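Local coordinates for protein methyltransferase (Streptomyces regensis, PDB 5N5D) that probably transfers a methyl group from S-adenosylmethionine to a hydroxyl oxygen during biosynthesis of the pyrrolobenzodiazepine tomaymycin, at residues R64-G69 with D124-L129; Y74-L79 with L89-W94; V140-N145 with P150-W155; E195-R200 with T220-T225. All coordinates share one frame; numbering follows the deposited sequence.

Contact 1 (R64-G69 with D124-L129). With SAM (S-adenosylmethionine), chain H.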
# COMPACT_ATOMS: atom_id res chain seq x y z
N ARG A 64 2.26 18.21 5.44
CA ARG A 64 3.67 18.24 5.81
C ARG A 64 4.19 16.81 5.78
O ARG A 64 3.62 15.93 6.42
CB ARG A 64 3.89 18.84 7.20
CG ARG A 64 3.48 20.31 7.33
CD ARG A 64 4.04 20.91 8.61
NE ARG A 64 3.38 22.16 8.98
CZ ARG A 64 3.65 23.34 8.43
NH1 ARG A 64 4.55 23.44 7.47
NH2 ARG A 64 3.00 24.42 8.84
N ILE A 65 5.28 16.60 5.05
CA ILE A 65 5.87 15.28 4.89
C ILE A 65 7.34 15.35 5.29
O ILE A 65 8.04 16.31 4.93
CB ILE A 65 5.73 14.77 3.44
CG1 ILE A 65 4.25 14.72 3.04
CG2 ILE A 65 6.39 13.41 3.29
CD1 ILE A 65 4.03 14.36 1.58
N LEU A 66 7.80 14.34 6.02
CA LEU A 66 9.20 14.20 6.39
C LEU A 66 9.79 12.99 5.67
O LEU A 66 9.20 11.91 5.70
CB LEU A 66 9.34 14.03 7.91
CG LEU A 66 10.73 13.66 8.44
CD1 LEU A 66 11.75 14.76 8.14
CD2 LEU A 66 10.66 13.37 9.92
N GLU A 67 10.93 13.19 5.01
CA GLU A 67 11.64 12.12 4.33
C GLU A 67 13.04 12.01 4.89
O GLU A 67 13.77 13.00 4.96
CB GLU A 67 11.69 12.37 2.82
CG GLU A 67 12.54 11.37 2.04
CD GLU A 67 12.51 11.64 0.55
OE1 GLU A 67 12.99 12.71 0.13
OE2 GLU A 67 11.97 10.79 -0.18
N ILE A 68 13.43 10.80 5.27
CA ILE A 68 14.77 10.51 5.78
C ILE A 68 15.47 9.70 4.70
O ILE A 68 15.19 8.51 4.53
CB ILE A 68 14.72 9.77 7.12
CG1 ILE A 68 13.88 10.57 8.12
CG2 ILE A 68 16.13 9.56 7.65
CD1 ILE A 68 13.56 9.84 9.40
N GLY A 69 16.37 10.35 3.96
CA GLY A 69 17.08 9.70 2.87
C GLY A 69 16.71 10.20 1.49
O GLY A 69 16.06 9.48 0.73
N ASP A 124 21.21 13.81 13.88
CA ASP A 124 21.57 15.16 14.30
C ASP A 124 20.53 16.18 13.87
O ASP A 124 20.28 17.16 14.59
CB ASP A 124 22.94 15.55 13.72
CG ASP A 124 24.08 14.72 14.29
OD1 ASP A 124 23.95 14.19 15.41
OD2 ASP A 124 25.12 14.61 13.61
N ILE A 125 19.90 15.97 12.71
CA ILE A 125 18.99 16.96 12.16
C ILE A 125 17.60 16.83 12.76
O ILE A 125 16.94 17.83 13.04
CB ILE A 125 18.96 16.83 10.62
CG1 ILE A 125 20.30 17.28 10.04
CG2 ILE A 125 17.81 17.63 10.02
CD1 ILE A 125 20.63 16.66 8.72
N LEU A 126 17.13 15.60 12.96
CA LEU A 126 15.75 15.38 13.40
C LEU A 126 15.35 16.19 14.62
O LEU A 126 14.27 16.79 14.61
CB LEU A 126 15.54 13.87 13.62
CG LEU A 126 15.43 13.06 12.32
CD1 LEU A 126 15.67 11.57 12.55
CD2 LEU A 126 14.08 13.28 11.68
N PRO A 127 16.14 16.26 15.70
CA PRO A 127 15.70 17.09 16.84
C PRO A 127 15.48 18.55 16.49
O PRO A 127 14.67 19.21 17.14
CB PRO A 127 16.83 16.91 17.87
CG PRO A 127 17.95 16.25 17.15
CD PRO A 127 17.36 15.50 16.00
N THR A 128 16.17 19.07 15.46
CA THR A 128 16.01 20.47 15.07
C THR A 128 14.70 20.73 14.36
O THR A 128 14.35 21.89 14.14
CB THR A 128 17.15 20.92 14.15
OG1 THR A 128 16.93 20.43 12.82
CG2 THR A 128 18.51 20.43 14.66
N LEU A 129 13.96 19.68 14.00
CA LEU A 129 12.70 19.81 13.30
C LEU A 129 11.50 19.89 14.23
O LEU A 129 10.38 20.14 13.76
CB LEU A 129 12.52 18.63 12.33
CG LEU A 129 13.65 18.42 11.32
CD1 LEU A 129 13.29 17.28 10.39
CD2 LEU A 129 13.95 19.69 10.53
N SAM H . 14.55 7.76 -0.85
CA SAM H . 15.40 7.72 -2.05
C SAM H . 14.55 7.35 -3.31
O SAM H . 13.72 6.43 -3.18
OXT SAM H . 14.76 8.00 -4.36
CB SAM H . 16.55 6.69 -1.87
CG SAM H . 17.26 6.85 -0.53
SD SAM H . 18.68 5.73 -0.52
CE SAM H . 17.88 4.19 -0.28
C5' SAM H . 19.36 5.96 1.16
C4' SAM H . 19.97 7.34 1.36
O4' SAM H . 20.17 7.60 2.77
C3' SAM H . 21.32 7.54 0.67
O3' SAM H . 21.25 8.68 -0.19
C2' SAM H . 22.30 7.72 1.84
O2' SAM H . 23.36 8.63 1.55
C1' SAM H . 21.38 8.30 2.91
N9 SAM H . 21.85 8.13 4.28
C8 SAM H . 22.48 7.04 4.82
N7 SAM H . 22.73 7.15 6.10
C5 SAM H . 22.23 8.40 6.43
C6 SAM H . 22.16 9.10 7.65
N6 SAM H . 22.63 8.62 8.81
N1 SAM H . 21.58 10.32 7.64
C2 SAM H . 21.11 10.80 6.48
N3 SAM H . 21.12 10.23 5.27
C4 SAM H . 21.69 9.02 5.32

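Contact 2 (Y74-L79 with L89-W94). With SAM (S-adenosylmethionine), chain H.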
# COMPACT_ATOMS: atom_id res chain seq x y z
N TYR A 74 14.40 11.13 -6.23
CA TYR A 74 13.35 10.44 -6.97
C TYR A 74 12.10 10.28 -6.11
O TYR A 74 11.01 10.72 -6.49
CB TYR A 74 13.84 9.08 -7.49
CG TYR A 74 12.78 8.45 -8.35
CD1 TYR A 74 12.69 8.76 -9.71
CD2 TYR A 74 11.83 7.60 -7.81
CE1 TYR A 74 11.69 8.22 -10.50
CE2 TYR A 74 10.83 7.06 -8.60
CZ TYR A 74 10.76 7.37 -9.94
OH TYR A 74 9.76 6.84 -10.72
N SER A 75 12.23 9.65 -4.94
CA SER A 75 11.07 9.57 -4.06
C SER A 75 10.60 10.97 -3.65
O SER A 75 9.40 11.19 -3.50
CB SER A 75 11.41 8.73 -2.82
OG SER A 75 12.55 9.24 -2.15
N SER A 76 11.54 11.91 -3.52
CA SER A 76 11.20 13.27 -3.08
C SER A 76 10.23 13.94 -4.04
O SER A 76 9.29 14.61 -3.62
CB SER A 76 12.47 14.10 -2.94
OG SER A 76 13.51 13.35 -2.34
N ILE A 77 10.45 13.77 -5.35
CA ILE A 77 9.55 14.38 -6.33
C ILE A 77 8.15 13.83 -6.17
O ILE A 77 7.16 14.57 -6.16
CB ILE A 77 10.08 14.16 -7.76
CG1 ILE A 77 11.37 14.95 -7.98
CG2 ILE A 77 9.03 14.59 -8.79
CD1 ILE A 77 12.12 14.55 -9.23
N TRP A 78 8.03 12.50 -6.05
CA TRP A 78 6.72 11.89 -5.90
C TRP A 78 6.02 12.39 -4.64
O TRP A 78 4.81 12.66 -4.66
CB TRP A 78 6.84 10.37 -5.85
CG TRP A 78 6.98 9.73 -7.20
CD1 TRP A 78 8.06 9.08 -7.70
CD2 TRP A 78 5.97 9.67 -8.22
NE1 TRP A 78 7.80 8.61 -8.97
CE2 TRP A 78 6.52 8.97 -9.32
CE3 TRP A 78 4.66 10.15 -8.32
CZ2 TRP A 78 5.80 8.73 -10.49
CZ3 TRP A 78 3.95 9.92 -9.48
CH2 TRP A 78 4.52 9.21 -10.55
N LEU A 79 6.75 12.52 -3.54
CA LEU A 79 6.13 12.99 -2.30
C LEU A 79 5.74 14.46 -2.41
O LEU A 79 4.64 14.85 -2.02
CB LEU A 79 7.09 12.78 -1.13
CG LEU A 79 7.27 11.33 -0.69
CD1 LEU A 79 8.42 11.25 0.29
CD2 LEU A 79 6.00 10.77 -0.07
N LEU A 89 7.63 19.46 2.08
CA LEU A 89 8.42 18.24 2.24
C LEU A 89 9.75 18.63 2.88
O LEU A 89 10.49 19.46 2.33
CB LEU A 89 8.65 17.55 0.90
CG LEU A 89 9.63 16.38 0.94
CD1 LEU A 89 9.07 15.23 1.76
CD2 LEU A 89 9.97 15.92 -0.47
N VAL A 90 10.03 18.07 4.04
CA VAL A 90 11.33 18.23 4.69
C VAL A 90 12.09 16.94 4.44
O VAL A 90 11.62 15.86 4.80
CB VAL A 90 11.17 18.50 6.19
CG1 VAL A 90 12.53 18.67 6.86
CG2 VAL A 90 10.31 19.74 6.42
N THR A 91 13.25 17.03 3.79
CA THR A 91 14.00 15.83 3.45
C THR A 91 15.45 15.97 3.89
O THR A 91 16.03 17.06 3.86
CB THR A 91 13.89 15.52 1.94
OG1 THR A 91 14.51 14.26 1.67
CG2 THR A 91 14.50 16.64 1.09
N ILE A 92 16.02 14.84 4.32
CA ILE A 92 17.34 14.78 4.95
C ILE A 92 18.24 13.84 4.16
O ILE A 92 17.85 12.72 3.84
CB ILE A 92 17.26 14.29 6.41
CG1 ILE A 92 16.28 15.15 7.22
CG2 ILE A 92 18.65 14.30 7.03
CD1 ILE A 92 15.99 14.60 8.61
N GLU A 93 19.48 14.28 3.93
CA GLU A 93 20.47 13.48 3.21
C GLU A 93 21.86 13.74 3.77
O GLU A 93 22.26 14.90 3.93
CB GLU A 93 20.43 13.81 1.71
CG GLU A 93 21.57 13.19 0.90
CD GLU A 93 21.64 11.69 1.05
OE1 GLU A 93 20.58 11.04 0.94
OE2 GLU A 93 22.75 11.17 1.30
N TRP A 94 22.60 12.66 4.03
CA TRP A 94 23.93 12.76 4.62
C TRP A 94 24.99 13.22 3.62
O TRP A 94 25.92 13.95 4.00
CB TRP A 94 24.31 11.40 5.22
CG TRP A 94 25.76 11.17 5.47
CD1 TRP A 94 26.58 10.30 4.81
CD2 TRP A 94 26.57 11.80 6.47
NE1 TRP A 94 27.85 10.36 5.33
CE2 TRP A 94 27.87 11.27 6.35
CE3 TRP A 94 26.32 12.76 7.45
CZ2 TRP A 94 28.92 11.67 7.18
CZ3 TRP A 94 27.37 13.16 8.27
CH2 TRP A 94 28.65 12.62 8.13
N SAM H . 14.55 7.76 -0.85
CA SAM H . 15.40 7.72 -2.05
C SAM H . 14.55 7.35 -3.31
O SAM H . 13.72 6.43 -3.18
OXT SAM H . 14.76 8.00 -4.36
CB SAM H . 16.55 6.69 -1.87
CG SAM H . 17.26 6.85 -0.53
SD SAM H . 18.68 5.73 -0.52
CE SAM H . 17.88 4.19 -0.28
C5' SAM H . 19.36 5.96 1.16
C4' SAM H . 19.97 7.34 1.36
O4' SAM H . 20.17 7.60 2.77
C3' SAM H . 21.32 7.54 0.67
O3' SAM H . 21.25 8.68 -0.19
C2' SAM H . 22.30 7.72 1.84
O2' SAM H . 23.36 8.63 1.55
C1' SAM H . 21.38 8.30 2.91
N9 SAM H . 21.85 8.13 4.28
C8 SAM H . 22.48 7.04 4.82
N7 SAM H . 22.73 7.15 6.10
C5 SAM H . 22.23 8.40 6.43
C6 SAM H . 22.16 9.10 7.65
N6 SAM H . 22.63 8.62 8.81
N1 SAM H . 21.58 10.32 7.64
C2 SAM H . 21.11 10.80 6.48
N3 SAM H . 21.12 10.23 5.27
C4 SAM H . 21.69 9.02 5.32

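Contact 3 (V140-N145 with P150-W155). With SAM (S-adenosylmethionine), chain H.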
# COMPACT_ATOMS: atom_id res chain seq x y z
N VAL A 140 5.61 10.34 7.23
CA VAL A 140 7.05 10.18 7.33
C VAL A 140 7.47 9.01 6.46
O VAL A 140 6.90 7.92 6.57
CB VAL A 140 7.50 9.93 8.79
CG1 VAL A 140 9.01 9.87 8.87
CG2 VAL A 140 6.95 11.01 9.70
N PHE A 141 8.46 9.22 5.60
CA PHE A 141 9.07 8.16 4.80
C PHE A 141 10.50 7.96 5.28
O PHE A 141 11.32 8.88 5.20
CB PHE A 141 9.03 8.51 3.31
CG PHE A 141 9.62 7.45 2.41
CD1 PHE A 141 9.33 6.10 2.61
CD2 PHE A 141 10.46 7.80 1.37
CE1 PHE A 141 9.87 5.13 1.77
CE2 PHE A 141 10.99 6.84 0.52
CZ PHE A 141 10.69 5.50 0.73
N VAL A 142 10.78 6.76 5.78
CA VAL A 142 12.08 6.40 6.33
C VAL A 142 12.76 5.50 5.31
O VAL A 142 12.32 4.36 5.08
CB VAL A 142 11.95 5.71 7.69
CG1 VAL A 142 13.34 5.44 8.28
CG2 VAL A 142 11.08 6.53 8.63
N ASP A 143 13.84 5.99 4.72
CA ASP A 143 14.54 5.28 3.66
C ASP A 143 16.01 5.70 3.67
O ASP A 143 16.55 6.17 2.67
CB ASP A 143 13.88 5.56 2.31
CG ASP A 143 14.45 4.71 1.19
OD1 ASP A 143 15.03 3.63 1.47
OD2 ASP A 143 14.32 5.12 0.01
N ALA A 144 16.67 5.53 4.81
CA ALA A 144 18.08 5.86 4.90
C ALA A 144 18.85 4.61 5.35
O ALA A 144 18.68 3.54 4.76
CB ALA A 144 18.30 7.04 5.85
N ASN A 145 19.68 4.74 6.38
CA ASN A 145 20.43 3.60 6.88
C ASN A 145 19.56 2.77 7.82
O ASN A 145 18.74 3.30 8.56
CB ASN A 145 21.69 4.08 7.59
CG ASN A 145 21.39 5.03 8.72
OD1 ASN A 145 20.62 5.98 8.57
ND2 ASN A 145 22.00 4.77 9.88
N PRO A 150 15.02 2.09 14.36
CA PRO A 150 14.28 2.27 15.63
C PRO A 150 14.26 3.71 16.10
O PRO A 150 13.20 4.21 16.54
CB PRO A 150 15.04 1.35 16.61
CG PRO A 150 15.64 0.31 15.73
CD PRO A 150 16.03 1.03 14.47
N GLU A 151 15.40 4.40 16.03
CA GLU A 151 15.49 5.79 16.44
C GLU A 151 14.75 6.71 15.46
O GLU A 151 14.15 7.71 15.87
CB GLU A 151 16.96 6.19 16.55
CG GLU A 151 17.71 5.54 17.72
CD GLU A 151 18.07 4.06 17.52
OE1 GLU A 151 18.10 3.57 16.37
OE2 GLU A 151 18.34 3.39 18.54
N TYR A 152 14.79 6.39 14.17
CA TYR A 152 14.00 7.16 13.22
C TYR A 152 12.51 7.01 13.49
O TYR A 152 11.75 7.97 13.36
CB TYR A 152 14.31 6.72 11.79
CG TYR A 152 15.73 7.00 11.32
CD1 TYR A 152 16.45 8.07 11.85
CD2 TYR A 152 16.35 6.21 10.37
CE1 TYR A 152 17.74 8.33 11.44
CE2 TYR A 152 17.64 6.47 9.95
CZ TYR A 152 18.33 7.53 10.49
OH TYR A 152 19.62 7.82 10.11
N PHE A 153 12.08 5.80 13.86
CA PHE A 153 10.68 5.59 14.21
C PHE A 153 10.30 6.38 15.45
O PHE A 153 9.25 7.04 15.49
CB PHE A 153 10.43 4.09 14.41
CG PHE A 153 9.05 3.75 14.87
CD1 PHE A 153 7.94 4.15 14.14
CD2 PHE A 153 8.86 2.99 16.01
CE1 PHE A 153 6.66 3.82 14.57
CE2 PHE A 153 7.59 2.66 16.44
CZ PHE A 153 6.49 3.07 15.71
N THR A 154 11.15 6.35 16.49
CA THR A 154 10.90 7.17 17.67
C THR A 154 10.72 8.63 17.29
O THR A 154 9.80 9.30 17.77
CB THR A 154 12.05 7.03 18.67
OG1 THR A 154 12.14 5.66 19.11
CG2 THR A 154 11.83 7.93 19.88
N TRP A 155 11.59 9.14 16.41
CA TRP A 155 11.48 10.54 15.99
C TRP A 155 10.23 10.76 15.14
O TRP A 155 9.59 11.81 15.25
CB TRP A 155 12.73 10.96 15.22
CG TRP A 155 13.81 11.48 16.12
CD1 TRP A 155 15.05 10.95 16.31
CD2 TRP A 155 13.72 12.63 16.96
NE1 TRP A 155 15.75 11.71 17.22
CE2 TRP A 155 14.95 12.75 17.63
CE3 TRP A 155 12.72 13.58 17.20
CZ2 TRP A 155 15.21 13.77 18.54
CZ3 TRP A 155 12.98 14.59 18.10
CH2 TRP A 155 14.21 14.68 18.76
N SAM H . 14.55 7.76 -0.85
CA SAM H . 15.40 7.72 -2.05
C SAM H . 14.55 7.35 -3.31
O SAM H . 13.72 6.43 -3.18
OXT SAM H . 14.76 8.00 -4.36
CB SAM H . 16.55 6.69 -1.87
CG SAM H . 17.26 6.85 -0.53
SD SAM H . 18.68 5.73 -0.52
CE SAM H . 17.88 4.19 -0.28
C5' SAM H . 19.36 5.96 1.16
C4' SAM H . 19.97 7.34 1.36
O4' SAM H . 20.17 7.60 2.77
C3' SAM H . 21.32 7.54 0.67
O3' SAM H . 21.25 8.68 -0.19
C2' SAM H . 22.30 7.72 1.84
O2' SAM H . 23.36 8.63 1.55
C1' SAM H . 21.38 8.30 2.91
N9 SAM H . 21.85 8.13 4.28
C8 SAM H . 22.48 7.04 4.82
N7 SAM H . 22.73 7.15 6.10
C5 SAM H . 22.23 8.40 6.43
C6 SAM H . 22.16 9.10 7.65
N6 SAM H . 22.63 8.62 8.81
N1 SAM H . 21.58 10.32 7.64
C2 SAM H . 21.11 10.80 6.48
N3 SAM H . 21.12 10.23 5.27
C4 SAM H . 21.69 9.02 5.32

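Contact 4 (E195-R200 with T220-T225)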
# COMPACT_ATOMS: atom_id res chain seq x y z
N GLU A 195 9.61 -5.11 16.79
CA GLU A 195 9.34 -5.38 18.19
C GLU A 195 8.72 -4.17 18.90
O GLU A 195 7.82 -4.32 19.73
CB GLU A 195 10.62 -5.82 18.89
CG GLU A 195 11.10 -7.19 18.47
CD GLU A 195 12.51 -7.48 18.92
OE1 GLU A 195 13.06 -6.71 19.75
OE2 GLU A 195 13.08 -8.47 18.42
N MET A 196 9.21 -2.97 18.59
CA MET A 196 8.61 -1.76 19.14
C MET A 196 7.15 -1.64 18.73
O MET A 196 6.29 -1.29 19.55
CB MET A 196 9.39 -0.52 18.70
CG MET A 196 10.79 -0.42 19.25
SD MET A 196 11.80 0.81 18.38
CE MET A 196 11.08 2.34 18.97
N LEU A 197 6.85 -1.91 17.46
CA LEU A 197 5.47 -1.88 17.01
C LEU A 197 4.61 -2.89 17.76
O LEU A 197 3.49 -2.57 18.18
CB LEU A 197 5.40 -2.14 15.50
CG LEU A 197 5.82 -0.97 14.61
CD1 LEU A 197 6.03 -1.45 13.18
CD2 LEU A 197 4.77 0.15 14.68
N ALA A 198 5.13 -4.11 17.97
CA ALA A 198 4.37 -5.10 18.72
C ALA A 198 4.08 -4.63 20.14
O ALA A 198 3.02 -4.94 20.69
CB ALA A 198 5.14 -6.42 18.76
N GLY A 199 5.01 -3.90 20.74
CA GLY A 199 4.94 -3.54 22.14
C GLY A 199 4.15 -2.30 22.50
O GLY A 199 4.10 -1.94 23.68
N ARG A 200 3.52 -1.63 21.54
CA ARG A 200 2.71 -0.47 21.87
C ARG A 200 1.43 -0.48 21.05
O ARG A 200 1.34 -1.14 20.00
CB ARG A 200 3.50 0.83 21.65
CG ARG A 200 3.95 1.07 20.22
CD ARG A 200 5.05 2.12 20.19
NE ARG A 200 4.57 3.40 20.72
CZ ARG A 200 5.34 4.36 21.22
NH1 ARG A 200 4.78 5.48 21.67
NH2 ARG A 200 6.65 4.22 21.28
N THR A 220 7.11 -1.42 5.49
CA THR A 220 6.19 -1.35 6.61
C THR A 220 5.37 -0.08 6.50
O THR A 220 5.91 0.99 6.24
CB THR A 220 6.93 -1.37 7.95
OG1 THR A 220 7.72 -2.55 8.02
CG2 THR A 220 5.95 -1.33 9.13
N LEU A 221 4.07 -0.21 6.71
CA LEU A 221 3.16 0.92 6.74
C LEU A 221 2.52 0.97 8.12
O LEU A 221 1.89 0.00 8.55
CB LEU A 221 2.09 0.82 5.65
CG LEU A 221 1.23 2.07 5.48
CD1 LEU A 221 0.70 2.15 4.07
CD2 LEU A 221 0.07 2.10 6.48
N ALA A 222 2.71 2.09 8.81
CA ALA A 222 2.21 2.28 10.16
C ALA A 222 1.30 3.49 10.20
O ALA A 222 1.54 4.50 9.53
CB ALA A 222 3.36 2.45 11.15
N LEU A 223 0.23 3.37 10.98
CA LEU A 223 -0.71 4.46 11.24
C LEU A 223 -0.62 4.82 12.71
O LEU A 223 -0.80 3.96 13.58
CB LEU A 223 -2.13 4.04 10.88
CG LEU A 223 -3.23 5.05 11.19
CD1 LEU A 223 -3.11 6.28 10.31
CD2 LEU A 223 -4.60 4.40 11.01
N VAL A 224 -0.33 6.09 12.99
CA VAL A 224 -0.32 6.56 14.37
C VAL A 224 -1.76 6.77 14.80
O VAL A 224 -2.54 7.44 14.10
CB VAL A 224 0.51 7.85 14.50
CG1 VAL A 224 0.52 8.34 15.95
CG2 VAL A 224 1.92 7.64 14.00
N THR A 225 -2.14 6.17 15.92
CA THR A 225 -3.50 6.30 16.41
C THR A 225 -3.61 7.07 17.72
O THR A 225 -4.67 7.62 18.01
CB THR A 225 -4.14 4.92 16.60
OG1 THR A 225 -3.42 4.19 17.60
CG2 THR A 225 -4.11 4.14 15.29

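Contact 1 (R64-G69 with D124-L129)
The carbonyl oxygen of Ile125 is gripped twice by Thr128, by OG1 at 2.6 Å and by the backbone N at 2.8 Å, in a turn that brings Leu126 and Leu129 against Leu66 and Ile68. The hydroxyl lies in the carbonyl plane of Ile125, on a lone pair. Leu66 has CG anti to its backbone N (chi1 171°), and its two methyls serve different partners: CD2 meets Leu126 CD2 at 3.8 Å, while CD1 meets Leu129 CD1 at 3.7 Å. Ile68 crosses Leu126 at about a right angle, its CD1 4.2 Å from both Leu126 CD1 and Leu126 CD2. Strand 64-68 is a central parallel strand of the Rossmann-like sheet, between strands 88-93 and 139-142; Leu126 and Leu129 cover one of its faces together with Tyr152 of helix 149-158, and Trp155 backs Leu126. Glu67 instead turns its carboxylate to the side of helix 74-80. Beyond the strand comes the glycine-rich turn of class I methyltransferases. There the O atom of Gly69 accepts a hydrogen bond from the amino N of S-adenosylmethionine at 2.8 Å, from a backbone conformation in which a side chain would jam against the carbonyl oxygen of Ile68.

Contact 2 (Y74-L79 with L89-W94)
Ser76 and Leu89 make the tightest packing between helix 74-79 and strand 89-93, whose axes run nearly antiparallel. Leu89 presses CD2 against the backbone O of Ser76 at 3.5 Å and turns CD1 to Leu79 CB at 4.3 Å. The hydroxyls of Ser76 and Thr91 both bond Glu67 OE1, and Thr91 OG1 also bonds Thr70. Ser75 holds OG between its backbone N and carbonyl carbon (chi1 55°), which lets the hydroxyl accept from the amino N of S-adenosylmethionine at 2.8 Å while its own backbone N donates to the ligand's OXT at 3.1 Å. Glu67 OE2 also bonds Ser75 OG, a second-shell group that positions it. One turn of helix further on, Trp78 NE1 points almost straight at Tyr74 OH (3.2 Å, 176°), in the plane of the indole; Tyr74 OH is also bonded to Glu24. Glu93 starts extended but bends at chi2 (56°), presenting its carboxylate to the ribose: OE1 takes O3' at 2.7 Å and OE2 takes O2' at 2.6 Å. The backbone N of Phe71 and that of Glu95 hold the same two oxygens, fixing the rotation of the group. A glutamine instead of Glu93 would probably leave one ribose hydroxyl without an acceptor. An acidic residue at the end of the second strand, gripping the ribose diol, is a hallmark of the Rossmann-like methyltransferase site.

Contact 3 (V140-N145 with P150-W155)
The backbones of the two segments come nearest at Val142 and Tyr152, whose CA atoms are 7.2 Å apart. Strand 140-142 ends here, and the chain runs on so that Val142 and Ala144 direct their CB atoms toward helix 150-155 while that of Asp143 points away. Tyr152 receives both: Val142 CG1 lies obliquely to its ring, 3.7 Å from CD2, and Ala144 CB is 4.2 Å from CE2. At the far end of the ring the hydroxyl OH donates to Asn145 OD1 over 2.6 Å, in the carbonyl plane and on a lone pair, with a C=O...O angle of 136°. The amide stands steeply to the ring, their planes 74° apart, and OD1 sits at the ring edge. Asn145 reaches the hydroxyl with CG between its backbone N and carbonyl carbon (chi1 57°). Its CB lies 3.6 Å from N7 of the S-adenosylmethionine adenine. On the other side of the chain Asp143 OD2 accepts from the ligand's amino N at 2.8 Å, and its OD1 lies 3.4 Å from the methyl carbon CE. A phenylalanine at Tyr152 would keep the packing on Val142 but would probably leave Asn145 OD1 without its donor and the amide less firmly oriented beside the adenine. The beginning of this beta-alpha-beta unit thus forms a wall of the cofactor pocket. Asn145 is tied at both ends of its amide, OD1 by Tyr152 and ND2 by Asp148 OD2, which defines its orientation and is likely to oppose a flip of the group.

Contact 4 (E195-R200 with T220-T225)
Leu197 faces Thr220 and Ala222 where helix 185-198 packs on strand 217-224, the strand that runs antiparallel to both its neighbours in a sheet of order 3-2-1-4-5-7-6, the signature of class I methyltransferases. A single leucine carries the helix side of the contact. With CG anti to the carbonyl carbon (chi1 -75°) the branch point is carried toward the strand, where CD1 meets Thr220 and CD2 meets Ala222. Thr220 and Ala222, two positions apart, point the same way toward the helix, whereas Leu221 between them turns its CB to the opposite side of the sheet. Leu197 and Thr220 approach tip to tip, methyl against methyl, with CD1 4.1 Å from CG2. In the threonine OG1 sits beside the backbone N (chi1 -58°), which leaves CG2 anti to that N and directed at the leucine, while OG1 hydrogen-bonds Ser207 OG on strand 203-211; the polar end is thus satisfied within the sheet and the apolar branch meets the helix. The interface is small, burying about 82 Å² in all, and the backbones stay well apart, with Leu197 CA and Ala222 CA at 8.7 Å. Other neighbours of the leucine are Phe153 of helix 149-158, Ala205 of strand 203-211 and Leu21 of the second subunit. That subunit also packs Leu20 on Ala198 and Leu59 on Leu223, so this part of the fold takes part in the dimer interface. The other branch of the leucine makes the looser approach, Leu197 CD2 lying 4.4 Å from the CB of Ala222.

From the N terminus, strand 64-68 opens contact 1, which closes only at residues 124-129 after a loop of 54 residues. Contact 2 lies wholly within that loop, joining helix 74-80 to strand 88-93 inside the first beta-alpha-beta unit. Contacts 3 and 4 then follow in series without crossing: contact 3 closes a short loop between strand 139-142 and helix 149-158, and contact 4 joins the end of helix 185-198 to strand 217-224, closing a loop that holds strand 203-211. All four reach the same sheet. Contacts 1, 2 and 3 meet around S-adenosylmethionine, whereas contact 4 stands away from it and touches contact 3 alone, where residues 150-155 pack on helix 185-198.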